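Local coordinates for protein exodeoxyribonuclease III (Neisseria meningitidis, PDB 2JC4) that probably degrades double-stranded DNA from its 3' ends as a magnesium- or manganese-dependent repair exonuclease of the AP/ExoA family, at residues 3-8 with 29-34; 99-104 with 142-147. All blocks are in the same frame, centred on the assembly; numbering follows the deposited sequence.

Interaction 1 (3-8 with 29-34). With MG (magnesium ion), chain B.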
# COMPACT_ATOMS: atom_id res chain seq x y z
N ILE A 3 -1.55 11.83 2.08
CA ILE A 3 -1.52 10.45 2.59
C ILE A 3 -0.46 9.71 1.79
O ILE A 3 -0.51 9.75 0.56
CB ILE A 3 -2.90 9.77 2.45
CG1 ILE A 3 -4.02 10.70 2.97
CG2 ILE A 3 -2.92 8.37 3.18
CD1 ILE A 3 -5.44 10.17 2.86
N THR A 4 0.49 9.08 2.49
CA THR A 4 1.59 8.30 1.89
C THR A 4 1.47 6.81 2.27
O THR A 4 1.12 6.49 3.42
CB THR A 4 2.93 8.89 2.36
OG1 THR A 4 2.98 10.27 1.94
CG2 THR A 4 4.18 8.08 1.83
N THR A 5 1.74 5.92 1.31
CA THR A 5 1.86 4.48 1.56
C THR A 5 3.31 4.05 1.22
O THR A 5 3.89 4.54 0.24
CB THR A 5 0.82 3.67 0.73
OG1 THR A 5 1.01 2.26 0.95
CG2 THR A 5 0.91 3.96 -0.80
N TRP A 6 3.89 3.17 2.03
CA TRP A 6 5.26 2.76 1.78
C TRP A 6 5.50 1.36 2.28
O TRP A 6 5.33 1.08 3.47
CB TRP A 6 6.26 3.75 2.43
CG TRP A 6 7.71 3.53 1.98
CD1 TRP A 6 8.13 2.87 0.86
CD2 TRP A 6 8.88 3.99 2.65
NE1 TRP A 6 9.52 2.87 0.80
CE2 TRP A 6 10.00 3.55 1.89
CE3 TRP A 6 9.10 4.74 3.81
CZ2 TRP A 6 11.33 3.84 2.27
CZ3 TRP A 6 10.41 5.02 4.19
CH2 TRP A 6 11.51 4.58 3.43
N ASN A 7 5.92 0.48 1.37
CA ASN A 7 6.37 -0.86 1.74
C ASN A 7 7.86 -0.71 2.06
O ASN A 7 8.68 -0.43 1.17
CB ASN A 7 6.13 -1.85 0.57
CG ASN A 7 6.62 -3.24 0.87
OD1 ASN A 7 7.62 -3.42 1.58
ND2 ASN A 7 5.94 -4.25 0.32
N VAL A 8 8.18 -0.80 3.34
CA VAL A 8 9.52 -0.46 3.84
C VAL A 8 10.48 -1.64 3.83
O VAL A 8 11.65 -1.46 4.16
CB VAL A 8 9.47 0.10 5.31
CG1 VAL A 8 8.82 1.46 5.35
CG2 VAL A 8 8.74 -0.87 6.28
N ILE A 29 -0.84 11.39 7.05
CA ILE A 29 -1.03 9.97 7.36
C ILE A 29 -0.00 9.21 6.55
O ILE A 29 0.10 9.45 5.35
CB ILE A 29 -2.43 9.48 6.93
CG1 ILE A 29 -3.49 10.21 7.75
CG2 ILE A 29 -2.62 7.94 7.17
CD1 ILE A 29 -4.88 10.17 7.07
N LEU A 30 0.78 8.36 7.21
CA LEU A 30 1.73 7.45 6.55
C LEU A 30 1.32 6.02 6.90
O LEU A 30 1.20 5.68 8.07
CB LEU A 30 3.16 7.68 7.05
CG LEU A 30 4.27 6.70 6.68
CD1 LEU A 30 4.43 6.67 5.16
CD2 LEU A 30 5.60 7.07 7.36
N VAL A 31 1.03 5.22 5.89
CA VAL A 31 0.76 3.80 6.14
C VAL A 31 1.94 2.96 5.61
O VAL A 31 2.52 3.30 4.57
CB VAL A 31 -0.61 3.37 5.58
CG1 VAL A 31 -1.73 4.34 6.00
CG2 VAL A 31 -0.61 3.19 4.05
N LEU A 32 2.25 1.88 6.33
CA LEU A 32 3.42 1.05 6.10
C LEU A 32 3.03 -0.40 5.92
O LEU A 32 2.08 -0.88 6.56
CB LEU A 32 4.39 1.11 7.33
CG LEU A 32 4.76 2.52 7.77
CD1 LEU A 32 5.63 2.47 9.03
CD2 LEU A 32 5.54 3.18 6.65
N GLN A 33 3.77 -1.07 5.02
CA GLN A 33 3.70 -2.52 4.84
C GLN A 33 5.11 -3.16 4.99
O GLN A 33 6.15 -2.52 4.77
CB GLN A 33 3.14 -2.88 3.45
CG GLN A 33 1.82 -2.19 3.12
CD GLN A 33 2.06 -0.81 2.50
OE1 GLN A 33 2.98 -0.61 1.74
NE2 GLN A 33 1.21 0.14 2.85
N GLU A 34 5.11 -4.46 5.29
CA GLU A 34 6.31 -5.24 5.52
C GLU A 34 7.08 -4.70 6.70
O GLU A 34 8.31 -4.48 6.63
CB GLU A 34 7.17 -5.38 4.25
CG GLU A 34 6.52 -6.25 3.20
CD GLU A 34 7.49 -6.69 2.12
OE1 GLU A 34 8.71 -6.84 2.39
OE2 GLU A 34 7.02 -6.89 1.00
MG MG B . 10.35 -7.23 0.74
O HOH W 1 2.91 0.88 -0.58
O HOH W 2 9.65 -5.22 0.11
O HOH W 3 8.72 -7.88 -0.58
O HOH W 4 11.82 -7.38 -0.91
O HOH W 5 10.64 -9.29 1.47
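Thr-4 and Leu-30 pair near the start of two neighbouring parallel strands, 3-7 and 29-33, whose axes come within 4.7 Å of each other. Five backbone hydrogen bonds run from Thr-4 N to Ile-29 O at one end to Val-8 N to Gln-33 O at the other. The N-terminal half is largely apolar and close-packed. On one face CD1 of Leu-30 rests on CG2 of Thr-4 at 3.6 Å; on the other Ile-3 and Ile-29 run alongside each other in the same direction, with CG2 of Ile-3 3.9 Å from CB of Ile-29. Further along, CD2 of Leu-32 meets CG1 of Val-8, whose same methyl covers the rim of one face of the Trp-6 indole.

On the Ile-3 face polar groups and water enter from Thr-5 onward. Gln-33, bent at its second torsion (87°), folds back over the neighbouring strand and gives NE2 to Thr-5 OG1 (2.9 Å); the hydroxyl lies somewhat out of the amide plane. One water joins that hydroxyl to Gln-33 OE1, and NE2 also bonds Asn-103 OD1, fixing the amide's rotation.

At the C-terminal end the contact opens onto hydrated metal. Asn-7 ND2 reaches Glu-34 OE2 at 2.9 Å with a nearly straight N-H (170°), in its own amide plane but from above the carboxylate, the two planes standing 71° apart. The same nitrogen also bonds Asp-146. Glu-34 OE1 binds the magnesium ion at 2.4 Å, four waters and Asn-9 completing the shell. Joined through helix 11-23, the strands form a beta-alpha-beta unit that ends in the metal site of the DNase I-like nuclease fold.

Interaction 2 (99-104 with 142-147)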
# COMPACT_ATOMS: atom_id res chain seq x y z
N VAL A 99 -11.38 10.39 7.69
CA VAL A 99 -11.18 9.58 6.49
C VAL A 99 -10.97 8.12 6.93
O VAL A 99 -10.13 7.86 7.81
CB VAL A 99 -9.93 10.05 5.73
CG1 VAL A 99 -9.67 9.15 4.51
CG2 VAL A 99 -10.10 11.50 5.33
N ARG A 100 -11.70 7.19 6.33
CA ARG A 100 -11.49 5.78 6.61
C ARG A 100 -10.28 5.34 5.78
O ARG A 100 -10.32 5.41 4.54
CB ARG A 100 -12.73 4.96 6.21
CG ARG A 100 -12.70 3.52 6.68
CD ARG A 100 -12.62 3.44 8.22
NE ARG A 100 -12.78 2.07 8.68
CZ ARG A 100 -12.58 1.65 9.93
NH1 ARG A 100 -12.22 2.50 10.88
NH2 ARG A 100 -12.75 0.36 10.21
N VAL A 101 -9.24 4.87 6.47
CA VAL A 101 -8.00 4.48 5.83
C VAL A 101 -7.90 2.95 5.95
O VAL A 101 -7.89 2.42 7.02
CB VAL A 101 -6.80 5.14 6.51
CG1 VAL A 101 -5.44 4.59 5.98
CG2 VAL A 101 -6.89 6.65 6.36
N ILE A 102 -7.86 2.25 4.83
CA ILE A 102 -7.63 0.80 4.88
C ILE A 102 -6.26 0.50 4.26
O ILE A 102 -6.10 0.66 3.06
CB ILE A 102 -8.79 0.03 4.14
CG1 ILE A 102 -10.17 0.49 4.69
CG2 ILE A 102 -8.54 -1.50 4.16
CD1 ILE A 102 -11.38 -0.05 3.89
N ASN A 103 -5.29 0.05 5.08
CA ASN A 103 -3.93 -0.23 4.62
C ASN A 103 -3.79 -1.74 4.37
O ASN A 103 -4.10 -2.55 5.25
CB ASN A 103 -2.96 0.22 5.71
CG ASN A 103 -1.50 -0.12 5.42
OD1 ASN A 103 -1.11 -0.32 4.26
ND2 ASN A 103 -0.68 -0.14 6.48
N VAL A 104 -3.28 -2.11 3.20
CA VAL A 104 -3.13 -3.50 2.82
C VAL A 104 -1.69 -3.82 2.41
O VAL A 104 -1.03 -3.05 1.71
CB VAL A 104 -4.11 -3.86 1.64
CG1 VAL A 104 -5.54 -3.97 2.16
CG2 VAL A 104 -4.01 -2.85 0.40
N VAL A 142 -10.14 5.65 1.81
CA VAL A 142 -8.90 5.41 1.04
C VAL A 142 -8.43 3.99 1.28
O VAL A 142 -8.15 3.61 2.41
CB VAL A 142 -7.76 6.42 1.39
CG1 VAL A 142 -6.55 6.19 0.53
CG2 VAL A 142 -8.19 7.86 1.17
N LEU A 143 -8.35 3.21 0.21
CA LEU A 143 -7.80 1.86 0.27
C LEU A 143 -6.44 1.90 -0.41
O LEU A 143 -6.37 2.14 -1.62
CB LEU A 143 -8.73 0.83 -0.43
CG LEU A 143 -8.17 -0.58 -0.74
CD1 LEU A 143 -7.94 -1.34 0.55
CD2 LEU A 143 -9.06 -1.40 -1.70
N LEU A 144 -5.36 1.68 0.35
CA LEU A 144 -4.02 1.89 -0.22
C LEU A 144 -3.02 0.89 0.31
O LEU A 144 -3.25 0.25 1.34
CB LEU A 144 -3.50 3.33 0.01
CG LEU A 144 -3.03 3.77 1.42
CD1 LEU A 144 -2.67 5.24 1.42
CD2 LEU A 144 -4.07 3.48 2.56
N GLY A 145 -1.90 0.73 -0.41
CA GLY A 145 -0.89 -0.22 0.03
C GLY A 145 -0.19 -0.87 -1.14
O GLY A 145 -0.19 -0.33 -2.26
N ASP A 146 0.45 -1.99 -0.86
CA ASP A 146 1.15 -2.76 -1.86
C ASP A 146 0.16 -3.80 -2.29
O ASP A 146 -0.20 -4.69 -1.51
CB ASP A 146 2.37 -3.39 -1.20
CG ASP A 146 3.16 -4.28 -2.15
OD1 ASP A 146 2.77 -4.45 -3.33
OD2 ASP A 146 4.21 -4.76 -1.68
N PHE A 147 -0.33 -3.67 -3.52
CA PHE A 147 -1.35 -4.57 -4.03
C PHE A 147 -0.69 -5.75 -4.73
O PHE A 147 -1.36 -6.73 -4.95
CB PHE A 147 -2.32 -3.86 -5.00
CG PHE A 147 -3.24 -2.90 -4.32
CD1 PHE A 147 -2.77 -1.63 -3.94
CD2 PHE A 147 -4.59 -3.25 -4.04
CE1 PHE A 147 -3.59 -0.73 -3.27
CE2 PHE A 147 -5.42 -2.33 -3.38
CZ PHE A 147 -4.91 -1.06 -3.01
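Strands 99-104 and 142-144 run parallel with axes 4.8 Å apart and 15° between their directions, joined by four backbone hydrogen bonds from Val-142 N to Arg-100 O up to Val-104 N to Leu-144 O, and by a fifth beyond the corner at Gly-145, from Asp-146 N to Val-104 O (3.1 Å). Gly-145 sits at phi 146°, where a side chain would collide with Val-104 O and with the carbonyl of Leu-144.

On one face, CD1 of Leu-143 reaches across to CG2 of Ile-102 at 3.7 Å and to CG1 of Val-104 at 3.9 Å, crossing the valine at about a right angle. The other face carries Val-101, Asn-103, Val-142 and Leu-144. Here Leu-144 places CG between its backbone N and carbonyl carbon (chi1 74°), which brings CD2 obliquely against CG1 of Val-101 at 3.8 Å; CG2 of Val-142 touches CG1 of Val-99. Past the corner, the Phe-147 ring turns back so that Val-104 CG2 lies over one of its faces, 4.2 Å from the centroid and shifted toward the rim, a CH-pi contact. Leu-143 O lies at that ring's edge, in its plane.

Asp-146, a predicted active-site residue, turns its carboxylate away from strand 99-104: OD1 bonds the backbone N of Asn-148, and OD2 meets Asn-7. Asn-103 likewise uses its amide elsewhere, on Leu-32 and Gln-33. Helix 115-135 completes the beta-alpha-beta unit and packs on Ile-102, Leu-143 and Val-104, while Val-101 and Leu-144 face strand 29-33 of the other sheet; strands 91-96 and 217-221 flank the pair within its own sheet.

Overall arrangement
Both contacts are buried parallel strand pairs, each within its own beta-alpha-beta unit, one in each of the two sheets that pack face to face in this fold. Their centres lie 9 Å apart. Interaction 2 is mostly apolar between its segments; interaction 1 is apolar at its start but becomes polar and hydrated toward the magnesium ion. Two probable side-chain hydrogen bonds join them, Gln-33 NE2 to Asn-103 OD1 (2.8 Å) inside the sandwich and Asn-7 ND2 to Asp-146 OD2 (2.7 Å) at the predicted active site. Close to the first of these, Thr-5 OG1 packs on Gly-145 CA. Thus the C-terminal ends of both strand pairs converge on this site, beside the magnesium ion.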